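Local coordinates for serine-tRNA ligase (PDB 6BLJ), which probably charges tRNA(Ser) with serine in an ATP-dependent reaction, as a class II aminoacyl-tRNA synthetase that binds AMP, at residues A[27-30]-A[31-35]; A[120-123]-A[124-128]; A[252-255]-A[256-259]. All blocks are in the same frame, centred on the assembly; numbering follows the deposited sequence.

Contact 1. Residues A[27-30]-A[31-35]; sequences RESQ and RRRFA
Glu28 reaches one turn forward along helix 23-32 to Arg31. Its OE2 lies 2.5 Å from Arg31 NH2, and the bond is nearly straight. OE2 is approached from its anti side. It lies in the guanidinium plane, yet the carboxylate and guanidinium planes are turned 59° apart. Glu28 has two conformers and the distance is short, so the details of this salt bridge are doubtful. Arg31 NH2 also forms a salt bridge with Glu24, which lies one turn before Glu28. The bend of Arg31 at chi3 (-75°) folds its guanidinium back along the helix, with the centre of one face over Arg27 O.

The extended Arg32 lays one guanidinium face over Glu28 CG, and its outer end pairs with Glu156. At the guanidinium edge a water accepts from Arg32 NE at 2.7 Å and donates to Glu28 OE1 at 2.6 Å in the conformer described. The carboxylate itself is too far out of the plane for a direct bond. On another side, a water lies 2.7 Å from Ser29 OG and probably also donates to Gln30 OE1. Ser29 OG is also bonded to Val154 N, and Gln30 NE2 to Asp36 O. Arg33 extends to the carbonyl groups of Asn152 and Asn382.

Ala35 N binds Gln30 O at 2.9 Å, almost straight at 171°. Phe34 N binds Arg31 O, also at 2.9 Å, inside that wider turn. Phe34 has positive phi and packs on Asp399 of the second subunit. These two nested bonds form a Schellman motif, which ends the short helix before helix 38-76 of the N-terminal domain.

Contact 2. Residues A[120-123]-A[124-128]; sequences LSTY and ITEVH
Tyr123 and Val127 form the dense side of this stretch of helix 114-147. Val127 CB sits over one face of the Tyr123 ring, 4.2 Å from its centroid, in a CH-pi contact. Val127 CG2 adds a 3.5 Å contact with Tyr123 CE1, near the ring's rim. His128 approaches the ring from another direction. Its NE2 lies 3.3 Å from Tyr123 CE2, which meets the imidazole at its edge. The two ring planes stand 65° apart. With CG of Tyr123 trans to the backbone N (chi1 173°), the phenol runs forward along the helix to these two residues. A wider pi-type turn at 124-128 accompanies the contact.

Leu120 and Ile124 continue the apolar side, with Leu120 CG 3.9 Å from Ile124 CD1. Both pack on Ile67 of helix 38-76, and Ile124 also on Ile60. The two long helices make the helical arm characteristic of the N-terminal domain of seryl-tRNA synthetases, which in relatives binds the long variable arm of tRNA(Ser).

The polar side is looser. A water links Ser121 OG, at 3.0 Å, to Thr125 OG1, at 3.1 Å. Thr122 and Glu126 run alongside each other, and the methyl CG2 of Thr122 comes 3.6 Å from Glu126 OE2. That carboxylate is engaged by Arg51 of the third subunit. The Thr122 hydroxyl turns back to Lys118 O.

Contact 3. Residues A[252-255]-A[256-259]; sequences KEQM and KKVA
A bend at chi2 of Glu253 (-51°) and another at chi3 of Lys256 (71°) bring carboxylate and ammonium together. The two chains then run side by side in the same direction. Lys256 NZ lies 2.9 Å from Glu253 OE2, which accepts through its syn lone pair, on the side of the other oxygen. A weak second bond joins NZ to Glu253 OE1 at 3.4 Å. The ammonium therefore leans to one oxygen of the carboxylate. Glu253 is modelled in two conformers, so this salt bridge holds for one of them and is probably mobile. Both residues are exposed.

Met255 has CG trans to the backbone N and bends at chi2 (64°), which places SD beside the residues that follow the helix. SD meets Val258 CG2 at 3.9 Å and the Ala259 methyl at 4.1 Å. The Met255 and Val258 side chains cross at about a right angle.

The backbone changes its pattern underneath. Lys256 N binds Lys252 O at 2.9 Å, in the usual helical way. The next two bonds span only three residues. Lys257 N reaches Gln254 O at 3.0 Å, and Val258 N reaches Met255 O at 3.1 Å. Both donors stand well above the carbonyl planes, as expected of a tight turn at the end of a helix.

The aliphatic part of Lys257 lies along Glu253 O, and its own carbonyl accepts a bond from Gln417. Gln254 faces the fourth subunit, where Gln208 binds its OE1. Helix 252-256 directly follows strand 249-251. Met255 packs against Phe264 of helix 263-266, Gln286 of helix 285-290 and Tyr279 of strand 278-280, while Val258 rests on Gln286 and Ala289.

Overall arrangement
The three contacts follow one another along the chain in the order 1, 2, 3, and none touches another. Contact 1 closes the short helix 23-32, just before helix 38-76. Contact 2 lies on helix 114-147, which packs against that same helix 38-76 far out on the arm. Its centre is about 47 Å from that of contact 1. Contact 3 is in the catalytic body, about 26 Å from contact 1 and about 42 Å from contact 2 between centres, with the side chain of Ala259 about 11 Å from the bound AMP. Contact 2 thus belongs to the arm that, as in relatives, probably handles the tRNA, and contact 3 to the body that holds the AMP.

Contact 1. Residues A[27-30]-A[31-35]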
ATOM      1  N   ARG A  27     -13.789  -6.923  29.752  1.00 33.24           N
ATOM      2  CA  ARG A  27     -14.181  -8.124  29.020  1.00 33.10           C
ATOM      3  C   ARG A  27     -15.529  -7.921  28.344  1.00 35.60           C
ATOM      4  O   ARG A  27     -15.705  -8.270  27.171  1.00 33.32           O
ATOM      5  CB  ARG A  27     -14.229  -9.335  29.952  1.00 35.75           C
ATOM      6  CG  ARG A  27     -12.856  -9.776  30.422  1.00 37.67           C
ATOM      7  CD  ARG A  27     -12.904 -11.119  31.138  1.00 46.07           C
ATOM      8  NE  ARG A  27     -11.727 -11.294  31.980  1.00 45.18           N
ATOM      9  CZ  ARG A  27     -11.692 -11.001  33.276  1.00 45.69           C
ATOM     10  NH1 ARG A  27     -12.775 -10.537  33.887  1.00 45.98           N
ATOM     11  NH2 ARG A  27     -10.575 -11.182  33.959  1.00 44.04           N
ATOM     12  N   GLU A  28     -16.479  -7.332  29.072  1.00 32.86           N
ATOM     13  CA  GLU A  28     -17.793  -7.078  28.499  0.55 34.84           C
ATOM     14  C   GLU A  28     -17.705  -6.123  27.312  1.00 34.59           C
ATOM     15  O   GLU A  28     -18.398  -6.313  26.306  1.00 35.63           O
ATOM     16  CB  GLU A  28     -18.735  -6.531  29.575  0.55 38.43           C
ATOM     17  CG  GLU A  28     -20.211  -6.563  29.188  0.55 39.69           C
ATOM     18  CD  GLU A  28     -20.727  -7.975  28.921  0.55 45.64           C
ATOM     19  OE1 GLU A  28     -21.624  -8.125  28.066  0.55 47.65           O
ATOM     20  OE2 GLU A  28     -20.241  -8.931  29.564  0.55 44.43           O
ATOM     21  N   SER A  29     -16.847  -5.099  27.399  1.00 32.72           N
ATOM     22  CA  SER A  29     -16.680  -4.183  26.270  1.00 32.90           C
ATOM     23  C   SER A  29     -16.097  -4.915  25.067  1.00 36.54           C
ATOM     24  O   SER A  29     -16.524  -4.693  23.927  1.00 34.85           O
ATOM     25  CB  SER A  29     -15.797  -2.992  26.670  1.00 27.41           C
ATOM     26  OG  SER A  29     -15.664  -2.035  25.619  1.00 30.88           O
ATOM     27  N   GLN A  30     -15.143  -5.821  25.311  1.00 32.71           N
ATOM     28  CA  GLN A  30     -14.567  -6.603  24.221  1.00 37.86           C
ATOM     29  C   GLN A  30     -15.608  -7.518  23.580  1.00 36.33           C
ATOM     30  O   GLN A  30     -15.627  -7.685  22.352  1.00 38.38           O
ATOM     31  CB  GLN A  30     -13.372  -7.409  24.739  1.00 36.35           C
ATOM     32  CG  GLN A  30     -12.171  -6.550  25.073  1.00 35.10           C
ATOM     33  CD  GLN A  30     -11.564  -5.899  23.842  1.00 36.64           C
ATOM     34  OE1 GLN A  30     -11.842  -4.736  23.539  1.00 35.66           O
ATOM     35  NE2 GLN A  30     -10.724  -6.648  23.126  1.00 35.89           N
ATOM     36  N   ARG A  31     -16.487  -8.118  24.394  1.00 37.26           N
ATOM     37  CA  ARG A  31     -17.550  -8.955  23.837  1.00 37.15           C
ATOM     38  C   ARG A  31     -18.515  -8.130  22.994  1.00 33.16           C
ATOM     39  O   ARG A  31     -18.901  -8.550  21.896  1.00 32.93           O
ATOM     40  CB  ARG A  31     -18.294  -9.681  24.959  1.00 42.31           C
ATOM     41  CG  ARG A  31     -17.486 -10.786  25.615  1.00 43.74           C
ATOM     42  CD  ARG A  31     -18.331 -11.652  26.540  1.00 50.84           C
ATOM     43  NE  ARG A  31     -18.621 -10.964  27.791  1.00 54.66           N
ATOM     44  CZ  ARG A  31     -17.905 -11.113  28.902  1.00 53.03           C
ATOM     45  NH1 ARG A  31     -16.857 -11.929  28.912  1.00 52.18           N
ATOM     46  NH2 ARG A  31     -18.237 -10.442  30.001  1.00 45.65           N
ATOM     47  N   ARG A  32     -18.901  -6.947  23.479  1.00 33.93           N
ATOM     48  CA  ARG A  32     -19.769  -6.076  22.685  1.00 33.82           C
ATOM     49  C   ARG A  32     -19.098  -5.645  21.387  1.00 35.72           C
ATOM     50  O   ARG A  32     -19.779  -5.456  20.372  1.00 35.28           O
ATOM     51  CB  ARG A  32     -20.191  -4.863  23.514  1.00 31.66           C
ATOM     52  CG  ARG A  32     -21.044  -5.266  24.740  1.00 34.07           C
ATOM     53  CD  ARG A  32     -21.415  -4.078  25.605  1.00 35.27           C
ATOM     54  NE  ARG A  32     -22.412  -4.437  26.616  1.00 38.89           N
ATOM     55  CZ  ARG A  32     -22.680  -3.715  27.703  1.00 50.23           C
ATOM     56  NH1 ARG A  32     -22.018  -2.586  27.942  1.00 50.46           N
ATOM     57  NH2 ARG A  32     -23.607  -4.126  28.560  1.00 50.55           N
ATOM     58  N   ARG A  33     -17.774  -5.473  21.396  1.00 33.72           N
ATOM     59  CA  ARG A  33     -17.045  -5.168  20.170  1.00 34.34           C
ATOM     60  C   ARG A  33     -16.828  -6.396  19.301  1.00 33.74           C
ATOM     61  O   ARG A  33     -16.296  -6.262  18.194  1.00 35.72           O
ATOM     62  CB  ARG A  33     -15.679  -4.535  20.487  1.00 34.44           C
ATOM     63  CG  ARG A  33     -15.748  -3.154  21.114  1.00 34.71           C
ATOM     64  CD  ARG A  33     -14.367  -2.531  21.274  1.00 29.74           C
ATOM     65  NE  ARG A  33     -14.443  -1.112  21.633  1.00 31.36           N
ATOM     66  CZ  ARG A  33     -14.605  -0.131  20.750  1.00 28.89           C
ATOM     67  NH1 ARG A  33     -14.711  -0.417  19.465  1.00 31.94           N
ATOM     68  NH2 ARG A  33     -14.658   1.138  21.146  1.00 31.99           N
ATOM     69  N   PHE A  34     -17.206  -7.580  19.782  1.00 33.41           N
ATOM     70  CA  PHE A  34     -16.895  -8.831  19.099  1.00 31.52           C
ATOM     71  C   PHE A  34     -15.400  -8.881  18.783  1.00 45.02           C
ATOM     72  O   PHE A  34     -14.979  -9.166  17.662  1.00 43.09           O
ATOM     73  CB  PHE A  34     -17.767  -9.002  17.841  1.00 32.39           C
ATOM     74  CG  PHE A  34     -19.231  -9.108  18.162  1.00 39.68           C
ATOM     75  CD1 PHE A  34     -19.825 -10.345  18.356  1.00 39.40           C
ATOM     76  CD2 PHE A  34     -19.992  -7.965  18.357  1.00 36.28           C
ATOM     77  CE1 PHE A  34     -21.161 -10.440  18.690  1.00 40.21           C
ATOM     78  CE2 PHE A  34     -21.330  -8.048  18.693  1.00 35.35           C
ATOM     79  CZ  PHE A  34     -21.920  -9.287  18.854  1.00 40.29           C
ATOM     80  N   ALA A  35     -14.593  -8.554  19.793  1.00 39.95           N
ATOM     81  CA  ALA A  35     -13.144  -8.490  19.669  1.00 37.84           C
ATOM     82  C   ALA A  35     -12.502  -9.549  20.576  1.00 37.04           C
ATOM     83  O   ALA A  35     -13.176 -10.421  21.141  1.00 40.72           O
ATOM     84  CB  ALA A  35     -12.638  -7.077  19.985  1.00 43.12           C
TER
HETATM   85  O   HOH W   1     -23.447  -6.929  26.711  1.00 60.96           O
HETATM   86  O   HOH W   2     -13.310  -2.492  24.459  1.00 33.65           O

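Contact 2. Residues A[120-123]-A[124-128]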
ATOM      1  N   LEU A 120      32.065  -7.617  45.296  1.00 37.94           N
ATOM      2  CA  LEU A 120      30.764  -8.260  45.198  1.00 37.23           C
ATOM      3  C   LEU A 120      29.666  -7.230  44.965  1.00 36.97           C
ATOM      4  O   LEU A 120      28.770  -7.440  44.139  1.00 36.44           O
ATOM      5  CB  LEU A 120      30.506  -9.078  46.466  1.00 37.64           C
ATOM      6  CG  LEU A 120      29.139  -9.738  46.644  1.00 39.84           C
ATOM      7  CD1 LEU A 120      28.889 -10.681  45.467  1.00 37.47           C
ATOM      8  CD2 LEU A 120      29.069 -10.486  47.976  1.00 37.32           C
ATOM      9  N   SER A 121      29.710  -6.110  45.702  1.00 37.61           N
ATOM     10  CA  SER A 121      28.695  -5.069  45.528  1.00 37.47           C
ATOM     11  C   SER A 121      28.737  -4.509  44.107  1.00 37.49           C
ATOM     12  O   SER A 121      27.692  -4.287  43.482  1.00 37.05           O
ATOM     13  CB  SER A 121      28.887  -3.960  46.565  1.00 39.35           C
ATOM     14  OG  SER A 121      27.843  -2.996  46.496  1.00 41.34           O
ATOM     15  N   THR A 122      29.942  -4.265  43.588  1.00 38.16           N
ATOM     16  CA  THR A 122      30.094  -3.796  42.213  1.00 38.52           C
ATOM     17  C   THR A 122      29.539  -4.816  41.224  1.00 41.47           C
ATOM     18  O   THR A 122      28.817  -4.465  40.286  1.00 38.89           O
ATOM     19  CB  THR A 122      31.574  -3.544  41.919  1.00 41.80           C
ATOM     20  OG1 THR A 122      32.049  -2.465  42.732  1.00 40.54           O
ATOM     21  CG2 THR A 122      31.778  -3.208  40.432  1.00 43.53           C
ATOM     22  N   TYR A 123      29.860  -6.090  41.437  1.00 38.08           N
ATOM     23  CA  TYR A 123      29.347  -7.149  40.582  1.00 36.93           C
ATOM     24  C   TYR A 123      27.823  -7.174  40.593  1.00 36.13           C
ATOM     25  O   TYR A 123      27.182  -7.203  39.533  1.00 36.00           O
ATOM     26  CB  TYR A 123      29.928  -8.488  41.042  1.00 36.90           C
ATOM     27  CG  TYR A 123      29.355  -9.692  40.341  1.00 49.09           C
ATOM     28  CD1 TYR A 123      29.794 -10.063  39.079  1.00 49.08           C
ATOM     29  CD2 TYR A 123      28.395 -10.479  40.962  1.00 50.90           C
ATOM     30  CE1 TYR A 123      29.270 -11.180  38.439  1.00 56.19           C
ATOM     31  CE2 TYR A 123      27.871 -11.595  40.333  1.00 62.08           C
ATOM     32  CZ  TYR A 123      28.311 -11.939  39.072  1.00 66.86           C
ATOM     33  OH  TYR A 123      27.790 -13.045  38.442  1.00 78.60           O
ATOM     34  N   ILE A 124      27.227  -7.122  41.788  1.00 36.26           N
ATOM     35  CA  ILE A 124      25.768  -7.120  41.911  1.00 37.70           C
ATOM     36  C   ILE A 124      25.158  -5.953  41.141  1.00 40.74           C
ATOM     37  O   ILE A 124      24.163  -6.116  40.424  1.00 37.38           O
ATOM     38  CB  ILE A 124      25.364  -7.086  43.399  1.00 35.11           C
ATOM     39  CG1 ILE A 124      25.610  -8.459  44.038  1.00 35.13           C
ATOM     40  CG2 ILE A 124      23.904  -6.650  43.543  1.00 34.72           C
ATOM     41  CD1 ILE A 124      25.570  -8.460  45.570  1.00 35.53           C
ATOM     42  N   THR A 125      25.752  -4.763  41.262  1.00 38.22           N
ATOM     43  CA  THR A 125      25.230  -3.600  40.546  1.00 37.14           C
ATOM     44  C   THR A 125      25.366  -3.779  39.038  1.00 36.34           C
ATOM     45  O   THR A 125      24.418  -3.537  38.285  1.00 37.11           O
ATOM     46  CB  THR A 125      25.958  -2.327  40.999  1.00 45.69           C
ATOM     47  OG1 THR A 125      25.603  -2.024  42.355  1.00 41.48           O
ATOM     48  CG2 THR A 125      25.576  -1.134  40.097  1.00 40.20           C
ATOM     49  N   GLU A 126      26.540  -4.216  38.577  1.00 38.28           N
ATOM     50  CA  GLU A 126      26.786  -4.264  37.138  1.00 41.24           C
ATOM     51  C   GLU A 126      26.080  -5.431  36.453  1.00 39.66           C
ATOM     52  O   GLU A 126      25.672  -5.304  35.299  1.00 41.32           O
ATOM     53  CB  GLU A 126      28.291  -4.320  36.871  1.00 45.92           C
ATOM     54  CG  GLU A 126      29.016  -2.996  37.137  1.00 53.68           C
ATOM     55  CD  GLU A 126      30.531  -3.089  36.929  1.00 59.43           C
ATOM     56  OE1 GLU A 126      31.027  -4.184  36.590  1.00 60.85           O
ATOM     57  OE2 GLU A 126      31.229  -2.066  37.110  1.00 57.23           O
ATOM     58  N   VAL A 127      25.934  -6.567  37.123  1.00 37.49           N
ATOM     59  CA  VAL A 127      25.438  -7.778  36.485  1.00 35.97           C
ATOM     60  C   VAL A 127      23.978  -8.049  36.831  1.00 37.43           C
ATOM     61  O   VAL A 127      23.219  -8.533  35.989  1.00 44.73           O
ATOM     62  CB  VAL A 127      26.339  -8.981  36.852  1.00 36.25           C
ATOM     63  CG1 VAL A 127      25.769 -10.297  36.313  1.00 38.10           C
ATOM     64  CG2 VAL A 127      27.774  -8.754  36.344  1.00 38.51           C
ATOM     65  N   HIS A 128      23.554  -7.760  38.061  1.00 36.28           N
ATOM     66  CA  HIS A 128      22.210  -8.145  38.474  1.00 34.24           C
ATOM     67  C   HIS A 128      21.232  -6.977  38.531  1.00 33.96           C
ATOM     68  O   HIS A 128      20.099  -7.100  38.050  1.00 36.44           O
ATOM     69  CB  HIS A 128      22.276  -8.852  39.827  1.00 33.67           C
ATOM     70  CG  HIS A 128      23.077 -10.110  39.783  1.00 42.56           C
ATOM     71  ND1 HIS A 128      22.500 -11.359  39.739  1.00 41.71           N
ATOM     72  CD2 HIS A 128      24.417 -10.312  39.802  1.00 42.30           C
ATOM     73  CE1 HIS A 128      23.450 -12.277  39.711  1.00 40.33           C
ATOM     74  NE2 HIS A 128      24.622 -11.669  39.756  1.00 41.63           N
TER
HETATM   75  O   HOH W   3      27.996  -1.238  44.078  1.00 60.04           O

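Contact 3. Residues A[252-255]-A[256-259]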
ATOM      1  N   LYS A 252       3.925  11.355   8.645  1.00 32.22           N
ATOM      2  CA  LYS A 252       3.478  10.026   9.035  1.00 36.15           C
ATOM      3  C   LYS A 252       3.524   9.845  10.549  1.00 28.52           C
ATOM      4  O   LYS A 252       2.606   9.260  11.135  1.00 33.43           O
ATOM      5  CB  LYS A 252       4.307   8.964   8.302  1.00 46.34           C
ATOM      6  CG  LYS A 252       4.068   9.020   6.782  1.00 47.40           C
ATOM      7  CD  LYS A 252       4.235   7.678   6.078  1.00 50.55           C
ATOM      8  CE  LYS A 252       3.716   7.765   4.643  1.00 51.95           C
ATOM      9  NZ  LYS A 252       4.058   6.570   3.824  1.00 57.90           N
ATOM     10  N   GLU A 253       4.556  10.372  11.208  1.00 34.14           N
ATOM     11  CA  GLU A 253       4.588  10.197  12.651  0.52 34.66           C
ATOM     12  C   GLU A 253       3.453  10.955  13.327  1.00 35.19           C
ATOM     13  O   GLU A 253       2.944  10.489  14.353  1.00 33.16           O
ATOM     14  CB  GLU A 253       5.954  10.596  13.210  0.52 37.82           C
ATOM     15  CG  GLU A 253       7.073   9.592  12.858  0.52 40.01           C
ATOM     16  CD  GLU A 253       6.717   8.139  13.187  0.52 44.35           C
ATOM     17  OE1 GLU A 253       6.256   7.853  14.316  0.52 46.46           O
ATOM     18  OE2 GLU A 253       6.886   7.273  12.304  0.52 44.22           O
ATOM     19  N   GLN A 254       3.015  12.080  12.759  1.00 32.09           N
ATOM     20  CA  GLN A 254       1.865  12.781  13.322  1.00 24.77           C
ATOM     21  C   GLN A 254       0.580  12.008  13.050  1.00 23.68           C
ATOM     22  O   GLN A 254      -0.267  11.856  13.939  1.00 25.71           O
ATOM     23  CB  GLN A 254       1.807  14.192  12.722  1.00 29.42           C
ATOM     24  CG  GLN A 254       2.973  15.084  13.157  1.00 27.43           C
ATOM     25  CD  GLN A 254       2.775  15.655  14.539  1.00 38.54           C
ATOM     26  OE1 GLN A 254       1.748  16.279  14.804  1.00 34.90           O
ATOM     27  NE2 GLN A 254       3.758  15.475  15.421  1.00 37.41           N
ATOM     28  N   MET A 255       0.413  11.515  11.819  1.00 26.88           N
ATOM     29  CA  MET A 255      -0.795  10.761  11.492  1.00 25.71           C
ATOM     30  C   MET A 255      -0.914   9.502  12.356  1.00 25.42           C
ATOM     31  O   MET A 255      -2.020   9.114  12.754  1.00 25.08           O
ATOM     32  CB  MET A 255      -0.804  10.404  10.003  1.00 26.41           C
ATOM     33  CG  MET A 255      -2.072   9.663   9.526  1.00 26.68           C
ATOM     34  SD  MET A 255      -3.553  10.694   9.686  1.00 27.04           S
ATOM     35  CE  MET A 255      -3.438  11.667   8.174  1.00 26.02           C
ATOM     36  N   LYS A 256       0.213   8.861  12.679  1.00 24.90           N
ATOM     37  CA  LYS A 256       0.144   7.660  13.513  1.00 31.32           C
ATOM     38  C   LYS A 256      -0.413   7.941  14.908  1.00 35.92           C
ATOM     39  O   LYS A 256      -0.910   7.017  15.565  1.00 34.45           O
ATOM     40  CB  LYS A 256       1.531   7.015  13.614  1.00 37.76           C
ATOM     41  CG  LYS A 256       1.837   6.100  12.434  1.00 42.89           C
ATOM     42  CD  LYS A 256       3.324   5.892  12.201  1.00 43.99           C
ATOM     43  CE  LYS A 256       3.962   5.026  13.266  1.00 56.63           C
ATOM     44  NZ  LYS A 256       5.423   4.814  12.995  1.00 61.56           N
ATOM     45  N   LYS A 257      -0.371   9.196  15.367  1.00 35.11           N
ATOM     46  CA  LYS A 257      -0.913   9.545  16.676  1.00 36.94           C
ATOM     47  C   LYS A 257      -2.420   9.767  16.680  1.00 38.34           C
ATOM     48  O   LYS A 257      -3.008   9.825  17.768  1.00 41.59           O
ATOM     49  CB  LYS A 257      -0.235  10.809  17.215  1.00 33.24           C
ATOM     50  CG  LYS A 257       1.293  10.723  17.360  1.00 31.95           C
ATOM     51  CD  LYS A 257       1.880  12.066  17.809  1.00 37.33           C
ATOM     52  CE  LYS A 257       3.406  12.027  17.990  1.00 40.01           C
ATOM     53  NZ  LYS A 257       3.789  11.231  19.191  1.00 45.24           N
ATOM     54  N   VAL A 258      -3.063   9.908  15.517  1.00 32.61           N
ATOM     55  CA  VAL A 258      -4.478  10.266  15.463  1.00 36.38           C
ATOM     56  C   VAL A 258      -5.327   9.266  14.688  1.00 39.22           C
ATOM     57  O   VAL A 258      -6.539   9.460  14.589  1.00 46.63           O
ATOM     58  CB  VAL A 258      -4.673  11.676  14.864  1.00 34.02           C
ATOM     59  CG1 VAL A 258      -3.883  12.726  15.632  1.00 29.74           C
ATOM     60  CG2 VAL A 258      -4.290  11.684  13.372  1.00 25.50           C
ATOM     61  N   ALA A 259      -4.749   8.199  14.145  1.00 39.25           N
ATOM     62  CA  ALA A 259      -5.505   7.301  13.278  1.00 44.05           C
ATOM     63  C   ALA A 259      -5.124   5.848  13.544  1.00 37.99           C
ATOM     64  O   ALA A 259      -4.032   5.566  14.042  1.00 34.85           O
ATOM     65  CB  ALA A 259      -5.268   7.646  11.800  1.00 42.28           C
TER